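Local coordinates for protein dITP/XTP pyrophosphatase (Staphylococcus aureus, PDB 4BNQ) that probably hydrolyses non-canonical purine nucleoside triphosphates such as XTP, dITP and ITP to monophosphate and diphosphate, clearing them from the nucleotide pool, at residues T128-S136 with H177-F188. Numbering follows the deposited sequence.
Sequences TKVFKGTVS and HRRNAINLLQAF. With PO4 (phosphate ion), chain E.
Helix 177-188 of the Ham1 fold lies across one face of the central antiparallel sheet, its N-terminal H177 and R178 belonging to the predicted substrate site. Helix and strand 128-136 run roughly antiparallel (148°), their axes approaching to 5.6 Å. With no side chain at G133, the backbones can come this close, G133 CA lying 3.3 Å from H177 O in a CA-H...O contact. A181 CB rests 3.5 Å from G133 N.

Further along, the F131 ring lies against the helix, one face under L185 CA, which stands 4.0 Å from the ring centroid in a CH-pi contact over its centre. The ring's edge meets the face of F188 in an offset edge-to-face pair, centroids 5.4 Å apart and planes at 69°; F188 CG, anti to its own N (chi1 -179°), holds that face beside F131 CZ. At the other end, N180 ND2 donates to T134 O at 2.9 Å, the acceptor lying in the amide plane.

S136 OG binds a phosphate ion, probably from the crystallisation liquor, which also contacts S136 and K159 of the second subunit, while K129 bridges to E190 of that subunit. Strand 112-123 pairs alongside, its F115 stacking on H177, and helix 11-20 packs against R178 and I182.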
ATOM      1  N   THR A 128      18.204 -11.168  -6.959  1.00 31.98           N
ATOM      2  CA  THR A 128      17.538  -9.880  -6.974  1.00 31.10           C
ATOM      3  C   THR A 128      16.075 -10.004  -6.571  1.00 32.76           C
ATOM      4  O   THR A 128      15.381 -10.934  -6.993  1.00 32.23           O
ATOM      5  CB  THR A 128      17.636  -9.229  -8.339  1.00 29.66           C
ATOM      6  OG1 THR A 128      19.017  -8.940  -8.614  1.00 29.99           O
ATOM      7  CG2 THR A 128      16.828  -7.942  -8.361  1.00 26.84           C
ATOM      8  N   LYS A 129      15.606  -9.069  -5.746  1.00 31.10           N
ATOM      9  CA  LYS A 129      14.214  -9.078  -5.323  1.00 29.14           C
ATOM     10  C   LYS A 129      13.516  -7.737  -5.644  1.00 32.08           C
ATOM     11  O   LYS A 129      14.118  -6.664  -5.494  1.00 28.78           O
ATOM     12  CB  LYS A 129      14.133  -9.445  -3.835  1.00 34.57           C
ATOM     13  CG  LYS A 129      12.726  -9.774  -3.370  1.00 44.53           C
ATOM     14  CD  LYS A 129      11.966 -10.662  -4.372  1.00 42.31           C
ATOM     15  CE  LYS A 129      10.452 -10.647  -4.082  1.00 47.24           C
ATOM     16  NZ  LYS A 129      10.108 -11.069  -2.688  1.00 47.72           N
ATOM     17  N   VAL A 130      12.266  -7.806  -6.110  1.00 30.46           N
ATOM     18  CA  VAL A 130      11.517  -6.614  -6.527  1.00 28.91           C
ATOM     19  C   VAL A 130      10.256  -6.372  -5.696  1.00 33.32           C
ATOM     20  O   VAL A 130       9.605  -7.323  -5.256  1.00 34.10           O
ATOM     21  CB  VAL A 130      11.103  -6.689  -8.014  1.00 34.35           C
ATOM     22  CG1 VAL A 130      12.327  -6.739  -8.889  1.00 31.70           C
ATOM     23  CG2 VAL A 130      10.215  -7.912  -8.262  1.00 33.32           C
ATOM     24  N   PHE A 131       9.908  -5.097  -5.503  1.00 31.52           N
ATOM     25  CA  PHE A 131       8.718  -4.713  -4.742  1.00 29.22           C
ATOM     26  C   PHE A 131       7.970  -3.563  -5.419  1.00 30.85           C
ATOM     27  O   PHE A 131       8.579  -2.559  -5.799  1.00 30.91           O
ATOM     28  CB  PHE A 131       9.114  -4.275  -3.337  1.00 29.45           C
ATOM     29  CG  PHE A 131      10.022  -5.240  -2.634  1.00 29.81           C
ATOM     30  CD1 PHE A 131      11.395  -5.197  -2.827  1.00 28.39           C
ATOM     31  CD2 PHE A 131       9.507  -6.186  -1.773  1.00 27.76           C
ATOM     32  CE1 PHE A 131      12.230  -6.079  -2.164  1.00 28.73           C
ATOM     33  CE2 PHE A 131      10.347  -7.074  -1.118  1.00 30.49           C
ATOM     34  CZ  PHE A 131      11.697  -7.021  -1.308  1.00 28.43           C
ATOM     35  N   LYS A 132       6.651  -3.695  -5.550  1.00 29.48           N
ATOM     36  CA  LYS A 132       5.856  -2.708  -6.283  1.00 28.64           C
ATOM     37  C   LYS A 132       4.910  -1.910  -5.386  1.00 28.71           C
ATOM     38  O   LYS A 132       4.184  -2.484  -4.578  1.00 27.29           O
ATOM     39  CB  LYS A 132       5.062  -3.395  -7.398  1.00 27.77           C
ATOM     40  CG  LYS A 132       4.109  -2.482  -8.138  1.00 34.26           C
ATOM     41  CD  LYS A 132       3.873  -2.925  -9.589  1.00 47.33           C
ATOM     42  CE  LYS A 132       3.094  -4.230  -9.694  1.00 53.46           C
ATOM     43  NZ  LYS A 132       2.802  -4.584 -11.124  1.00 62.44           N
ATOM     44  N   GLY A 133       4.925  -0.585  -5.531  1.00 28.78           N
ATOM     45  CA  GLY A 133       3.962   0.274  -4.857  1.00 24.45           C
ATOM     46  C   GLY A 133       3.173   1.109  -5.862  1.00 29.76           C
ATOM     47  O   GLY A 133       3.671   1.411  -6.960  1.00 25.44           O
ATOM     48  N   THR A 134       1.933   1.457  -5.516  1.00 23.97           N
ATOM     49  CA  THR A 134       1.126   2.340  -6.361  1.00 26.75           C
ATOM     50  C   THR A 134       0.327   3.363  -5.545  1.00 30.93           C
ATOM     51  O   THR A 134       0.040   3.155  -4.362  1.00 30.62           O
ATOM     52  CB  THR A 134       0.134   1.555  -7.256  1.00 29.35           C
ATOM     53  OG1 THR A 134      -0.897   0.996  -6.441  1.00 30.19           O
ATOM     54  CG2 THR A 134       0.837   0.439  -8.026  1.00 26.62           C
ATOM     55  N   VAL A 135      -0.037   4.467  -6.187  1.00 30.69           N
ATOM     56  CA  VAL A 135      -0.989   5.391  -5.591  1.00 28.20           C
ATOM     57  C   VAL A 135      -1.890   5.958  -6.684  1.00 28.11           C
ATOM     58  O   VAL A 135      -1.432   6.271  -7.771  1.00 30.49           O
ATOM     59  CB  VAL A 135      -0.298   6.502  -4.755  1.00 28.21           C
ATOM     60  CG1 VAL A 135       0.470   7.480  -5.643  1.00 24.54           C
ATOM     61  CG2 VAL A 135      -1.317   7.234  -3.869  1.00 30.56           C
ATOM     62  N   SER A 136      -3.182   6.056  -6.396  1.00 33.62           N
ATOM     63  CA  SER A 136      -4.136   6.506  -7.397  1.00 32.38           C
ATOM     64  C   SER A 136      -4.379   8.004  -7.295  1.00 31.04           C
ATOM     65  O   SER A 136      -4.201   8.602  -6.226  1.00 26.78           O
ATOM     66  CB  SER A 136      -5.461   5.763  -7.249  1.00 31.41           C
ATOM     67  OG  SER A 136      -6.099   6.098  -6.025  1.00 36.05           O
ATOM     68  N   HIS A 177       3.537   6.256  -3.989  1.00 23.60           N
ATOM     69  CA  HIS A 177       3.792   4.941  -4.562  1.00 26.55           C
ATOM     70  C   HIS A 177       5.151   4.378  -4.121  1.00 25.99           C
ATOM     71  O   HIS A 177       5.310   3.166  -3.933  1.00 25.32           O
ATOM     72  CB  HIS A 177       3.714   5.033  -6.094  1.00 22.50           C
ATOM     73  CG  HIS A 177       4.576   6.103  -6.690  1.00 24.62           C
ATOM     74  ND1 HIS A 177       4.471   7.440  -6.307  1.00 26.84           N
ATOM     75  CD2 HIS A 177       5.536   6.060  -7.619  1.00 24.92           C
ATOM     76  CE1 HIS A 177       5.346   8.144  -6.989  1.00 25.45           C
ATOM     77  NE2 HIS A 177       6.004   7.347  -7.804  1.00 26.23           N
ATOM     78  N   ARG A 178       6.120   5.268  -3.956  1.00 22.31           N
ATOM     79  CA  ARG A 178       7.451   4.881  -3.523  1.00 23.92           C
ATOM     80  C   ARG A 178       7.428   4.517  -2.033  1.00 25.46           C
ATOM     81  O   ARG A 178       8.092   3.584  -1.620  1.00 26.29           O
ATOM     82  CB  ARG A 178       8.433   6.015  -3.800  1.00 20.23           C
ATOM     83  CG  ARG A 178       9.900   5.704  -3.534  1.00 25.29           C
ATOM     84  CD  ARG A 178      10.825   6.468  -4.514  1.00 25.84           C
ATOM     85  NE  ARG A 178      10.222   7.704  -4.966  1.00 31.64           N
ATOM     86  CZ  ARG A 178       9.906   7.990  -6.221  1.00 27.13           C
ATOM     87  NH1 ARG A 178      10.170   7.145  -7.215  1.00 28.54           N
ATOM     88  NH2 ARG A 178       9.317   9.145  -6.475  1.00 29.53           N
ATOM     89  N   ARG A 179       6.658   5.245  -1.229  1.00 24.89           N
ATOM     90  CA  ARG A 179       6.482   4.857   0.167  1.00 24.33           C
ATOM     91  C   ARG A 179       5.886   3.461   0.243  1.00 25.65           C
ATOM     92  O   ARG A 179       6.314   2.646   1.057  1.00 27.15           O
ATOM     93  CB  ARG A 179       5.589   5.843   0.917  1.00 25.26           C
ATOM     94  CG  ARG A 179       5.179   5.354   2.300  1.00 30.21           C
ATOM     95  CD  ARG A 179       6.393   5.152   3.198  1.00 30.74           C
ATOM     96  NE  ARG A 179       6.066   4.432   4.423  1.00 38.46           N
ATOM     97  CZ  ARG A 179       5.932   5.007   5.610  1.00 41.01           C
ATOM     98  NH1 ARG A 179       6.100   6.317   5.730  1.00 41.51           N
ATOM     99  NH2 ARG A 179       5.630   4.273   6.673  1.00 42.61           N
ATOM    100  N   ASN A 180       4.913   3.176  -0.615  1.00 23.78           N
ATOM    101  CA  ASN A 180       4.242   1.877  -0.564  1.00 26.73           C
ATOM    102  C   ASN A 180       5.157   0.729  -0.962  1.00 28.19           C
ATOM    103  O   ASN A 180       5.094  -0.337  -0.366  1.00 29.50           O
ATOM    104  CB  ASN A 180       2.978   1.860  -1.434  1.00 26.78           C
ATOM    105  CG  ASN A 180       1.837   2.608  -0.796  1.00 27.96           C
ATOM    106  OD1 ASN A 180       1.810   2.790   0.419  1.00 30.46           O
ATOM    107  ND2 ASN A 180       0.891   3.061  -1.609  1.00 28.93           N
ATOM    108  N   ALA A 181       5.996   0.947  -1.972  1.00 25.58           N
ATOM    109  CA  ALA A 181       6.962  -0.058  -2.383  1.00 23.95           C
ATOM    110  C   ALA A 181       7.974  -0.318  -1.286  1.00 23.88           C
ATOM    111  O   ALA A 181       8.362  -1.458  -1.049  1.00 25.27           O
ATOM    112  CB  ALA A 181       7.686   0.393  -3.626  1.00 24.73           C
ATOM    113  N   ILE A 182       8.438   0.750  -0.647  1.00 21.04           N
ATOM    114  CA  ILE A 182       9.462   0.621   0.374  1.00 25.60           C
ATOM    115  C   ILE A 182       8.908  -0.101   1.609  1.00 29.14           C
ATOM    116  O   ILE A 182       9.657  -0.800   2.285  1.00 30.88           O
ATOM    117  CB  ILE A 182      10.048   1.989   0.774  1.00 24.79           C
ATOM    118  CG1 ILE A 182      10.862   2.571  -0.370  1.00 22.05           C
ATOM    119  CG2 ILE A 182      10.960   1.859   1.990  1.00 28.86           C
ATOM    120  CD1 ILE A 182      12.135   1.791  -0.685  1.00 29.89           C
ATOM    121  N   ASN A 183       7.607   0.044   1.880  1.00 23.68           N
ATOM    122  CA  ASN A 183       6.974  -0.651   3.019  1.00 29.46           C
ATOM    123  C   ASN A 183       7.078  -2.158   2.858  1.00 29.70           C
ATOM    124  O   ASN A 183       7.345  -2.877   3.825  1.00 30.04           O
ATOM    125  CB  ASN A 183       5.502  -0.250   3.204  1.00 25.15           C
ATOM    126  CG  ASN A 183       5.335   1.121   3.846  1.00 27.10           C
ATOM    127  OD1 ASN A 183       6.252   1.638   4.496  1.00 28.35           O
ATOM    128  ND2 ASN A 183       4.150   1.710   3.675  1.00 26.31           N
ATOM    129  N   LEU A 184       6.882  -2.624   1.627  1.00 24.59           N
ATOM    130  CA  LEU A 184       7.073  -4.032   1.304  1.00 28.73           C
ATOM    131  C   LEU A 184       8.546  -4.409   1.457  1.00 31.42           C
ATOM    132  O   LEU A 184       8.865  -5.506   1.932  1.00 30.65           O
ATOM    133  CB  LEU A 184       6.584  -4.351  -0.114  1.00 26.95           C
ATOM    134  CG  LEU A 184       5.083  -4.210  -0.403  1.00 33.11           C
ATOM    135  CD1 LEU A 184       4.820  -4.171  -1.922  1.00 28.74           C
ATOM    136  CD2 LEU A 184       4.302  -5.348   0.247  1.00 29.26           C
ATOM    137  N   LEU A 185       9.447  -3.499   1.085  1.00 27.35           N
ATOM    138  CA  LEU A 185      10.885  -3.759   1.245  1.00 28.72           C
ATOM    139  C   LEU A 185      11.249  -3.874   2.717  1.00 32.11           C
ATOM    140  O   LEU A 185      11.906  -4.832   3.122  1.00 31.57           O
ATOM    141  CB  LEU A 185      11.737  -2.655   0.613  1.00 26.59           C
ATOM    142  CG  LEU A 185      13.244  -2.745   0.911  1.00 31.23           C
ATOM    143  CD1 LEU A 185      13.823  -4.000   0.263  1.00 26.84           C
ATOM    144  CD2 LEU A 185      14.005  -1.501   0.418  1.00 31.10           C
ATOM    145  N   GLN A 186      10.837  -2.885   3.507  1.00 27.28           N
ATOM    146  CA  GLN A 186      11.170  -2.860   4.926  1.00 33.03           C
ATOM    147  C   GLN A 186      10.597  -4.056   5.657  1.00 33.89           C
ATOM    148  O   GLN A 186      11.232  -4.577   6.579  1.00 37.62           O
ATOM    149  CB  GLN A 186      10.741  -1.539   5.578  1.00 30.22           C
ATOM    150  CG  GLN A 186      11.771  -0.430   5.345  1.00 32.26           C
ATOM    151  CD  GLN A 186      11.269   0.931   5.751  1.00 37.33           C
ATOM    152  OE1 GLN A 186      10.059   1.156   5.861  1.00 45.64           O
ATOM    153  NE2 GLN A 186      12.194   1.853   5.986  1.00 36.60           N
ATOM    154  N   ALA A 187       9.416  -4.503   5.231  1.00 31.10           N
ATOM    155  CA  ALA A 187       8.819  -5.709   5.807  1.00 33.07           C
ATOM    156  C   ALA A 187       9.677  -6.918   5.464  1.00 34.92           C
ATOM    157  O   ALA A 187       9.867  -7.803   6.290  1.00 32.40           O
ATOM    158  CB  ALA A 187       7.386  -5.913   5.320  1.00 28.31           C
ATOM    159  N   PHE A 188      10.181  -6.946   4.235  1.00 33.08           N
ATOM    160  CA  PHE A 188      11.082  -7.998   3.795  1.00 35.26           C
ATOM    161  C   PHE A 188      12.347  -8.032   4.668  1.00 35.63           C
ATOM    162  O   PHE A 188      12.769  -9.092   5.128  1.00 34.79           O
ATOM    163  CB  PHE A 188      11.443  -7.780   2.323  1.00 31.79           C
ATOM    164  CG  PHE A 188      12.365  -8.825   1.760  1.00 32.97           C
ATOM    165  CD1 PHE A 188      13.751  -8.676   1.842  1.00 32.69           C
ATOM    166  CD2 PHE A 188      11.854  -9.955   1.142  1.00 30.64           C
ATOM    167  CE1 PHE A 188      14.607  -9.647   1.323  1.00 31.92           C
ATOM    168  CE2 PHE A 188      12.703 -10.926   0.619  1.00 35.71           C
ATOM    169  CZ  PHE A 188      14.084 -10.769   0.707  1.00 33.22           C
TER
HETATM  170  P   PO4 E 802      -5.313   4.544  -2.962  1.00 42.17           P
HETATM  171  O1  PO4 E 802      -5.741   3.535  -1.922  1.00 43.08           O
HETATM  172  O2  PO4 E 802      -6.384   4.622  -4.027  1.00 46.40           O
HETATM  173  O3  PO4 E 802      -4.012   4.144  -3.611  1.00 38.71           O
HETATM  174  O4  PO4 E 802      -5.153   5.897  -2.295  1.00 45.15           O